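Local coordinates for protein quinoline 2-oxidoreductase large subunit (Pseudomonas putida, PDB 1T3Q) that probably hydroxylates quinoline at carbon 2, as the molybdenum-carrying large subunit of an oxidoreductase of the xanthine dehydrogenase family, at residues A449-S461 and A751-L764. Numbering follows the deposited sequence.
Sequences ARARGKYLGLGVS and AAVVAAVNDALAHL
Arg450 lays its guanidinium flat over the ring of His763, centres 3.7 Å apart and planes 10° from parallel; the bend of its chain at chi2 turns the group onto that face. Tyr455 receives the edge of the same imidazole on its ring face, an offset edge-to-face pair with planes at 69°, while its CD1 lies 3.6 Å from Leu761 CD2. An alanine in place of Tyr455 would probably open a gap beside Leu761 and Leu764 and leave the His763 ring freer to turn. Water 1 accepts from Arg450 NE and lies within hydrogen-bonding distance of Leu456 O and Ala760 O. In the molybdopterin cofactor-binding part of the subunit, strand 454-467, an edge strand within this chain of a four-stranded mixed sheet, packs against helix 744-761; the axes of strand 454-461 and helix 751-761 approach to 5.4 Å, their N-to-C directions 141° apart, roughly antiparallel. Gly457 and Gly459 allow this: Gly457 CA sits 3.7 Å from Ala760 CA, and a CB on either glycine would clash with the helix backbone, at Ala756 O and Ala760 N or at Ala752 O and Ala756 N respectively. Between Gly457 and Gly459, Leu458 N donates to Asp759 OD2 (2.9 Å, nearly straight) from the anti side, tilted out of the carboxylate plane. Gly459 CA reaches Ala752 O at 3.3 Å in a CA-H...O contact. Ser461 OG touches Ala751 CB at 3.4 Å and hydrogen-bonds Ser748 and Gln379.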
loop_
_atom_site.group_PDB
_atom_site.type_symbol
_atom_site.label_atom_id
_atom_site.label_comp_id
_atom_site.label_asym_id
_atom_site.label_seq_id
_atom_site.Cartn_x
_atom_site.Cartn_y
_atom_site.Cartn_z
ATOM N N ALA B 449 -1.680 -60.318 -12.658
ATOM C CA ALA B 449 -0.497 -59.506 -12.404
ATOM C C ALA B 449 0.597 -60.353 -11.765
ATOM O O ALA B 449 1.784 -60.090 -11.954
ATOM C CB ALA B 449 -0.850 -58.331 -11.502
ATOM N N ARG B 450 0.191 -61.370 -11.009
ATOM C CA ARG B 450 1.140 -62.261 -10.349
ATOM C C ARG B 450 2.062 -62.891 -11.383
ATOM O O ARG B 450 3.272 -62.972 -11.182
ATOM C CB ARG B 450 0.403 -63.375 -9.601
ATOM C CG ARG B 450 -0.544 -62.896 -8.520
ATOM C CD ARG B 450 0.193 -62.237 -7.367
ATOM N NE ARG B 450 -0.747 -61.724 -6.374
ATOM C CZ ARG B 450 -1.523 -62.488 -5.613
ATOM N NH1 ARG B 450 -2.354 -61.932 -4.742
ATOM N NH2 ARG B 450 -1.455 -63.810 -5.710
ATOM N N ALA B 451 1.474 -63.337 -12.488
ATOM C CA ALA B 451 2.223 -63.975 -13.566
ATOM C C ALA B 451 3.310 -63.066 -14.130
ATOM O O ALA B 451 4.218 -63.529 -14.821
ATOM C CB ALA B 451 1.268 -64.399 -14.678
ATOM N N ARG B 452 3.212 -61.773 -13.841
ATOM C CA ARG B 452 4.201 -60.814 -14.319
ATOM C C ARG B 452 5.090 -60.323 -13.185
ATOM O O ARG B 452 5.817 -59.339 -13.340
ATOM C CB ARG B 452 3.513 -59.617 -14.975
ATOM N N GLY B 453 5.027 -61.006 -12.046
ATOM C CA GLY B 453 5.840 -60.614 -10.909
ATOM C C GLY B 453 5.429 -59.279 -10.317
ATOM O O GLY B 453 6.271 -58.517 -9.835
ATOM N N LYS B 454 4.130 -58.994 -10.357
ATOM C CA LYS B 454 3.597 -57.744 -9.822
ATOM C C LYS B 454 2.527 -58.043 -8.778
ATOM O O LYS B 454 1.652 -58.881 -8.996
ATOM C CB LYS B 454 2.979 -56.908 -10.943
ATOM C CG LYS B 454 3.927 -56.561 -12.085
ATOM C CD LYS B 454 4.968 -55.542 -11.661
ATOM C CE LYS B 454 5.768 -55.055 -12.862
ATOM N NZ LYS B 454 6.681 -53.942 -12.493
ATOM N N TYR B 455 2.600 -57.356 -7.644
ATOM C CA TYR B 455 1.629 -57.538 -6.572
ATOM C C TYR B 455 0.618 -56.394 -6.645
ATOM O O TYR B 455 0.950 -55.247 -6.352
ATOM C CB TYR B 455 2.336 -57.516 -5.217
ATOM C CG TYR B 455 3.376 -58.603 -5.035
ATOM C CD1 TYR B 455 4.505 -58.384 -4.247
ATOM C CD2 TYR B 455 3.219 -59.857 -5.626
ATOM C CE1 TYR B 455 5.454 -59.390 -4.049
ATOM C CE2 TYR B 455 4.157 -60.867 -5.435
ATOM C CZ TYR B 455 5.271 -60.628 -4.645
ATOM O OH TYR B 455 6.197 -61.629 -4.453
ATOM N N LEU B 456 -0.611 -56.701 -7.042
ATOM C CA LEU B 456 -1.639 -55.676 -7.155
ATOM C C LEU B 456 -2.520 -55.718 -5.912
ATOM O O LEU B 456 -2.855 -56.794 -5.422
ATOM C CB LEU B 456 -2.480 -55.922 -8.409
ATOM C CG LEU B 456 -3.120 -54.701 -9.071
ATOM C CD1 LEU B 456 -2.029 -53.767 -9.596
ATOM C CD2 LEU B 456 -4.017 -55.160 -10.213
ATOM N N GLY B 457 -2.888 -54.548 -5.402
ATOM C CA GLY B 457 -3.717 -54.502 -4.210
ATOM C C GLY B 457 -4.751 -53.393 -4.234
ATOM O O GLY B 457 -4.501 -52.308 -4.753
ATOM N N LEU B 458 -5.922 -53.682 -3.675
ATOM C CA LEU B 458 -7.010 -52.724 -3.599
ATOM C C LEU B 458 -7.159 -52.298 -2.149
ATOM O O LEU B 458 -7.182 -53.141 -1.256
ATOM C CB LEU B 458 -8.320 -53.365 -4.066
ATOM C CG LEU B 458 -9.585 -52.530 -3.830
ATOM C CD1 LEU B 458 -9.548 -51.278 -4.690
ATOM C CD2 LEU B 458 -10.819 -53.362 -4.162
ATOM N N GLY B 459 -7.255 -50.994 -1.920
ATOM C CA GLY B 459 -7.412 -50.494 -0.568
ATOM C C GLY B 459 -8.664 -49.649 -0.471
ATOM O O GLY B 459 -8.941 -48.844 -1.361
ATOM N N VAL B 460 -9.423 -49.825 0.608
ATOM C CA VAL B 460 -10.655 -49.074 0.797
ATOM C C VAL B 460 -10.636 -48.248 2.072
ATOM O O VAL B 460 -10.124 -48.685 3.103
ATOM C CB VAL B 460 -11.878 -50.019 0.840
ATOM C CG1 VAL B 460 -13.156 -49.226 1.122
ATOM C CG2 VAL B 460 -12.001 -50.753 -0.481
ATOM N N SER B 461 -11.188 -47.045 1.987
ATOM C CA SER B 461 -11.273 -46.154 3.135
ATOM C C SER B 461 -12.568 -45.357 3.077
ATOM O O SER B 461 -12.816 -44.633 2.114
ATOM C CB SER B 461 -10.084 -45.190 3.159
ATOM O OG SER B 461 -10.235 -44.246 4.204
ATOM N N ALA B 751 -5.290 -43.708 4.057
ATOM C CA ALA B 751 -5.742 -45.008 4.522
ATOM C C ALA B 751 -5.952 -45.948 3.340
ATOM O O ALA B 751 -5.615 -47.125 3.407
ATOM C CB ALA B 751 -7.038 -44.858 5.323
ATOM N N ALA B 752 -6.499 -45.417 2.251
ATOM C CA ALA B 752 -6.738 -46.218 1.053
ATOM C C ALA B 752 -5.439 -46.793 0.494
ATOM O O ALA B 752 -5.400 -47.953 0.080
ATOM C CB ALA B 752 -7.442 -45.371 -0.016
ATOM N N VAL B 753 -4.378 -45.988 0.482
ATOM C CA VAL B 753 -3.092 -46.449 -0.033
ATOM C C VAL B 753 -2.459 -47.502 0.875
ATOM O O VAL B 753 -1.983 -48.538 0.399
ATOM C CB VAL B 753 -2.088 -45.285 -0.216
ATOM C CG1 VAL B 753 -0.768 -45.824 -0.771
ATOM C CG2 VAL B 753 -2.663 -44.233 -1.159
ATOM N N VAL B 754 -2.441 -47.241 2.179
ATOM C CA VAL B 754 -1.869 -48.207 3.110
ATOM C C VAL B 754 -2.657 -49.511 3.014
ATOM O O VAL B 754 -2.075 -50.601 2.979
ATOM C CB VAL B 754 -1.918 -47.690 4.568
ATOM C CG1 VAL B 754 -1.469 -48.790 5.525
ATOM C CG2 VAL B 754 -1.005 -46.480 4.714
ATOM N N ALA B 755 -3.984 -49.399 2.964
ATOM C CA ALA B 755 -4.823 -50.589 2.850
ATOM C C ALA B 755 -4.495 -51.321 1.549
ATOM O O ALA B 755 -4.465 -52.545 1.514
ATOM C CB ALA B 755 -6.308 -50.207 2.879
ATOM N N ALA B 756 -4.235 -50.564 0.487
ATOM C CA ALA B 756 -3.913 -51.163 -0.809
ATOM C C ALA B 756 -2.619 -51.968 -0.764
ATOM O O ALA B 756 -2.555 -53.085 -1.268
ATOM C CB ALA B 756 -3.822 -50.079 -1.880
ATOM N N VAL B 757 -1.577 -51.399 -0.168
ATOM C CA VAL B 757 -0.307 -52.104 -0.070
ATOM C C VAL B 757 -0.494 -53.403 0.707
ATOM O O VAL B 757 0.016 -54.452 0.320
ATOM C CB VAL B 757 0.757 -51.232 0.631
ATOM C CG1 VAL B 757 1.984 -52.072 0.969
ATOM C CG2 VAL B 757 1.148 -50.071 -0.280
ATOM N N ASN B 758 -1.236 -53.329 1.806
ATOM C CA ASN B 758 -1.481 -54.512 2.617
ATOM C C ASN B 758 -2.274 -55.570 1.859
ATOM O O ASN B 758 -2.014 -56.764 1.997
ATOM C CB ASN B 758 -2.186 -54.112 3.906
ATOM C CG ASN B 758 -1.210 -53.604 4.949
ATOM O OD1 ASN B 758 -0.545 -54.390 5.619
ATOM N ND2 ASN B 758 -1.101 -52.285 5.072
ATOM N N ASP B 759 -3.231 -55.136 1.049
ATOM C CA ASP B 759 -4.020 -56.079 0.265
ATOM C C ASP B 759 -3.101 -56.760 -0.742
ATOM O O ASP B 759 -3.211 -57.961 -0.988
ATOM C CB ASP B 759 -5.138 -55.359 -0.487
ATOM C CG ASP B 759 -6.075 -56.325 -1.195
ATOM O OD1 ASP B 759 -6.680 -57.168 -0.502
ATOM O OD2 ASP B 759 -6.202 -56.247 -2.436
ATOM N N ALA B 760 -2.185 -55.983 -1.313
ATOM C CA ALA B 760 -1.247 -56.497 -2.305
ATOM C C ALA B 760 -0.333 -57.577 -1.742
ATOM O O ALA B 760 -0.014 -58.551 -2.426
ATOM C CB ALA B 760 -0.403 -55.346 -2.870
ATOM N N LEU B 761 0.081 -57.406 -0.492
ATOM C CA LEU B 761 0.989 -58.350 0.149
ATOM C C LEU B 761 0.312 -59.377 1.051
ATOM O O LEU B 761 0.977 -60.247 1.617
ATOM C CB LEU B 761 2.031 -57.575 0.958
ATOM C CG LEU B 761 2.829 -56.525 0.179
ATOM C CD1 LEU B 761 3.722 -55.746 1.129
ATOM C CD2 LEU B 761 3.651 -57.208 -0.901
ATOM N N ALA B 762 -1.006 -59.281 1.181
ATOM C CA ALA B 762 -1.753 -60.200 2.033
ATOM C C ALA B 762 -1.451 -61.675 1.767
ATOM O O ALA B 762 -1.286 -62.452 2.702
ATOM C CB ALA B 762 -3.248 -59.942 1.891
ATOM N N HIS B 763 -1.366 -62.060 0.498
ATOM C CA HIS B 763 -1.106 -63.457 0.164
ATOM C C HIS B 763 0.234 -63.982 0.684
ATOM O O HIS B 763 0.440 -65.195 0.762
ATOM C CB HIS B 763 -1.205 -63.677 -1.352
ATOM C CG HIS B 763 -0.072 -63.088 -2.133
ATOM N ND1 HIS B 763 0.116 -61.729 -2.267
ATOM C CD2 HIS B 763 0.925 -63.677 -2.835
ATOM C CE1 HIS B 763 1.178 -61.506 -3.020
ATOM N NE2 HIS B 763 1.688 -62.672 -3.379
ATOM N N LEU B 764 1.141 -63.076 1.034
ATOM C CA LEU B 764 2.446 -63.471 1.556
ATOM C C LEU B 764 2.404 -63.493 3.078
ATOM O O LEU B 764 3.416 -63.744 3.729
ATOM C CB LEU B 764 3.530 -62.494 1.099
ATOM C CG LEU B 764 3.825 -62.412 -0.400
ATOM C CD1 LEU B 764 4.863 -61.324 -0.645
ATOM C CD2 LEU B 764 4.333 -63.759 -0.906
HETATM O O HOH W 1 -1.112 -59.149 -4.951
HETATM O O HOH W 2 4.000 -64.165 -4.589
#